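ABC transporter (Caldanaerobius, PDB 4G68) probably serves as the extracellular solute-binding component of an ABC transporter, capturing sugars released from xylan for uptake by this thermophilic bacterium. Local coordinates at residues L157-E162 against A272-G277. Residues are numbered along the deposited sequence; the frame is centred on the assembly and turned at random.
Sequences LYINKE and AAMYFG
Y158 and Y275 form the hydrogen-bonded pair of a buried antiparallel strand pairing, where the end of strand 144-160 runs beside strand 274-278. The chain between them is largely helical, and strand 297-300 flanks strand 144-160 as another antiparallel partner. Such strand pairing fits the mixed sheet of a periplasmic-binding-protein fold.

Y158 N donates to Y275 O at 2.9 Å, nearly straight, with a 168° angle at the hydrogen. The return bond, Y275 N to Y158 O, is longer at 3.3 Å and more bent. N160 N gives a third bond to A273 O at 2.9 Å.

On one face the two tyrosine side chains run alongside each other from the sheet. Their rings meet obliquely, planes at 69°, with Y158 CD2 3.5 Å from Y275 CD2. Y275 O lies in the plane of the Y158 ring, at its edge. F285 packs edge-to-face with both rings. The hydroxyls part company: Y158 OH bonds to G278 O, Y275 OH to D281 OD2.

L157, I159, M274 and F276 take the other face. M274 lies beside I159, with M274 CG 3.9 Å from I159 CD1; the placing of its methyl end is doubtful. L157 CB lies 4.2 Å from F276 CD1.

N160 ends the strand and N-caps the next helix through OD1 to L163 N. With CG anti to the backbone N (chi1 -177°), its ND2 reaches a water, which donates to A272 O at 2.7 Å. Both tyrosine hydroxyls and both ends of the N160 amide therefore have polar partners, although the contact is buried.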
loop_
_atom_site.group_PDB
_atom_site.type_symbol
_atom_site.label_atom_id
_atom_site.label_comp_id
_atom_site.label_asym_id
_atom_site.label_seq_id
_atom_site.Cartn_x
_atom_site.Cartn_y
_atom_site.Cartn_z
ATOM N N LEU C 157 0.861 -1.117 12.104
ATOM C CA LEU C 157 2.056 -1.257 12.931
ATOM C C LEU C 157 2.187 -2.743 13.274
ATOM O O LEU C 157 1.319 -3.337 13.941
ATOM C CB LEU C 157 2.009 -0.334 14.186
ATOM C CG LEU C 157 3.156 -0.399 15.234
ATOM C CD1 LEU C 157 4.541 -0.127 14.651
ATOM C CD2 LEU C 157 2.850 0.538 16.394
ATOM N N TYR C 158 3.317 -3.336 12.864
ATOM C CA TYR C 158 3.646 -4.719 13.199
ATOM C C TYR C 158 4.540 -4.723 14.417
ATOM O O TYR C 158 5.531 -4.010 14.447
ATOM C CB TYR C 158 4.386 -5.388 12.034
ATOM C CG TYR C 158 3.571 -5.430 10.767
ATOM C CD1 TYR C 158 2.747 -6.509 10.487
ATOM C CD2 TYR C 158 3.676 -4.422 9.814
ATOM C CE1 TYR C 158 2.010 -6.569 9.305
ATOM C CE2 TYR C 158 2.933 -4.466 8.636
ATOM C CZ TYR C 158 2.121 -5.531 8.388
ATOM O OH TYR C 158 1.416 -5.555 7.202
ATOM N N ILE C 159 4.170 -5.538 15.416
ATOM C CA ILE C 159 4.878 -5.665 16.689
ATOM C C ILE C 159 5.442 -7.089 16.767
ATOM O O ILE C 159 4.671 -8.050 16.696
ATOM C CB ILE C 159 3.845 -5.463 17.866
ATOM C CG1 ILE C 159 3.164 -4.118 17.752
ATOM C CG2 ILE C 159 4.438 -5.695 19.274
ATOM C CD1 ILE C 159 4.185 -3.010 17.744
ATOM N N ASN C 160 6.760 -7.234 16.894
ATOM C CA ASN C 160 7.336 -8.538 17.230
ATOM C C ASN C 160 7.107 -8.784 18.725
ATOM O O ASN C 160 7.880 -8.253 19.542
ATOM C CB ASN C 160 8.846 -8.566 16.922
ATOM C CG ASN C 160 9.470 -9.937 17.182
ATOM O OD1 ASN C 160 9.136 -10.587 18.169
ATOM N ND2 ASN C 160 10.338 -10.394 16.302
ATOM N N LYS C 161 6.060 -9.559 19.081
ATOM C CA LYS C 161 5.674 -9.760 20.499
ATOM C C LYS C 161 6.824 -10.347 21.323
ATOM O O LYS C 161 6.986 -10.001 22.507
ATOM C CB LYS C 161 4.478 -10.705 20.654
ATOM C CG LYS C 161 3.172 -10.283 19.946
ATOM C CD LYS C 161 2.151 -11.424 20.083
ATOM C CE LYS C 161 1.095 -11.410 18.992
ATOM N NZ LYS C 161 0.269 -12.656 18.814
ATOM N N GLU C 162 7.604 -11.223 20.698
ATOM C CA GLU C 162 8.707 -11.924 21.383
ATOM C C GLU C 162 9.756 -10.910 21.824
ATOM O O GLU C 162 10.323 -11.025 22.921
ATOM C CB GLU C 162 9.363 -12.951 20.487
ATOM C CG GLU C 162 10.460 -13.745 21.218
ATOM C CD GLU C 162 11.083 -14.801 20.325
ATOM O OE1 GLU C 162 10.645 -15.970 20.418
ATOM O OE2 GLU C 162 11.993 -14.456 19.532
ATOM N N ALA C 272 14.305 -6.618 14.194
ATOM C CA ALA C 272 13.768 -5.299 14.647
ATOM C C ALA C 272 12.507 -5.490 15.457
ATOM O O ALA C 272 11.737 -6.446 15.170
ATOM C CB ALA C 272 13.497 -4.389 13.461
ATOM N N ALA C 273 12.313 -4.614 16.469
ATOM C CA ALA C 273 11.051 -4.593 17.313
ATOM C C ALA C 273 9.768 -4.412 16.492
ATOM O O ALA C 273 8.798 -5.180 16.717
ATOM C CB ALA C 273 11.113 -3.469 18.352
ATOM N N MET C 274 9.778 -3.383 15.594
ATOM C CA MET C 274 8.640 -2.883 14.825
ATOM C C MET C 274 8.905 -2.632 13.334
ATOM O O MET C 274 10.049 -2.648 12.870
ATOM C CB MET C 274 7.988 -1.592 15.457
ATOM C CG MET C 274 7.792 -1.607 16.982
ATOM S SD MET C 274 7.307 -0.046 17.775
ATOM C CE MET C 274 5.534 -0.024 17.552
ATOM N N TYR C 275 7.793 -2.596 12.571
ATOM C CA TYR C 275 7.760 -2.222 11.131
ATOM C C TYR C 275 6.465 -1.535 10.951
ATOM O O TYR C 275 5.432 -1.989 11.498
ATOM C CB TYR C 275 7.631 -3.424 10.332
ATOM C CG TYR C 275 7.665 -3.290 8.869
ATOM C CD1 TYR C 275 8.859 -3.500 8.165
ATOM C CD2 TYR C 275 6.470 -3.088 8.127
ATOM C CE1 TYR C 275 8.891 -3.417 6.782
ATOM C CE2 TYR C 275 6.517 -3.007 6.743
ATOM C CZ TYR C 275 7.712 -3.171 6.067
ATOM O OH TYR C 275 7.737 -3.058 4.670
ATOM N N PHE C 276 6.480 -0.495 10.122
ATOM C CA PHE C 276 5.238 0.124 9.809
ATOM C C PHE C 276 4.998 0.247 8.307
ATOM O O PHE C 276 5.831 0.695 7.561
ATOM C CB PHE C 276 5.143 1.491 10.493
ATOM C CG PHE C 276 3.920 2.234 10.123
ATOM C CD1 PHE C 276 2.715 1.940 10.737
ATOM C CD2 PHE C 276 3.954 3.204 9.117
ATOM C CE1 PHE C 276 1.548 2.572 10.368
ATOM C CE2 PHE C 276 2.778 3.825 8.727
ATOM C CZ PHE C 276 1.603 3.528 9.357
ATOM N N GLY C 277 3.835 -0.184 7.861
ATOM C CA GLY C 277 3.665 -0.015 6.456
ATOM C C GLY C 277 2.335 -0.496 6.035
ATOM O O GLY C 277 1.348 -0.390 6.792
HETATM O O HOH W 1 10.965 -8.862 14.237
#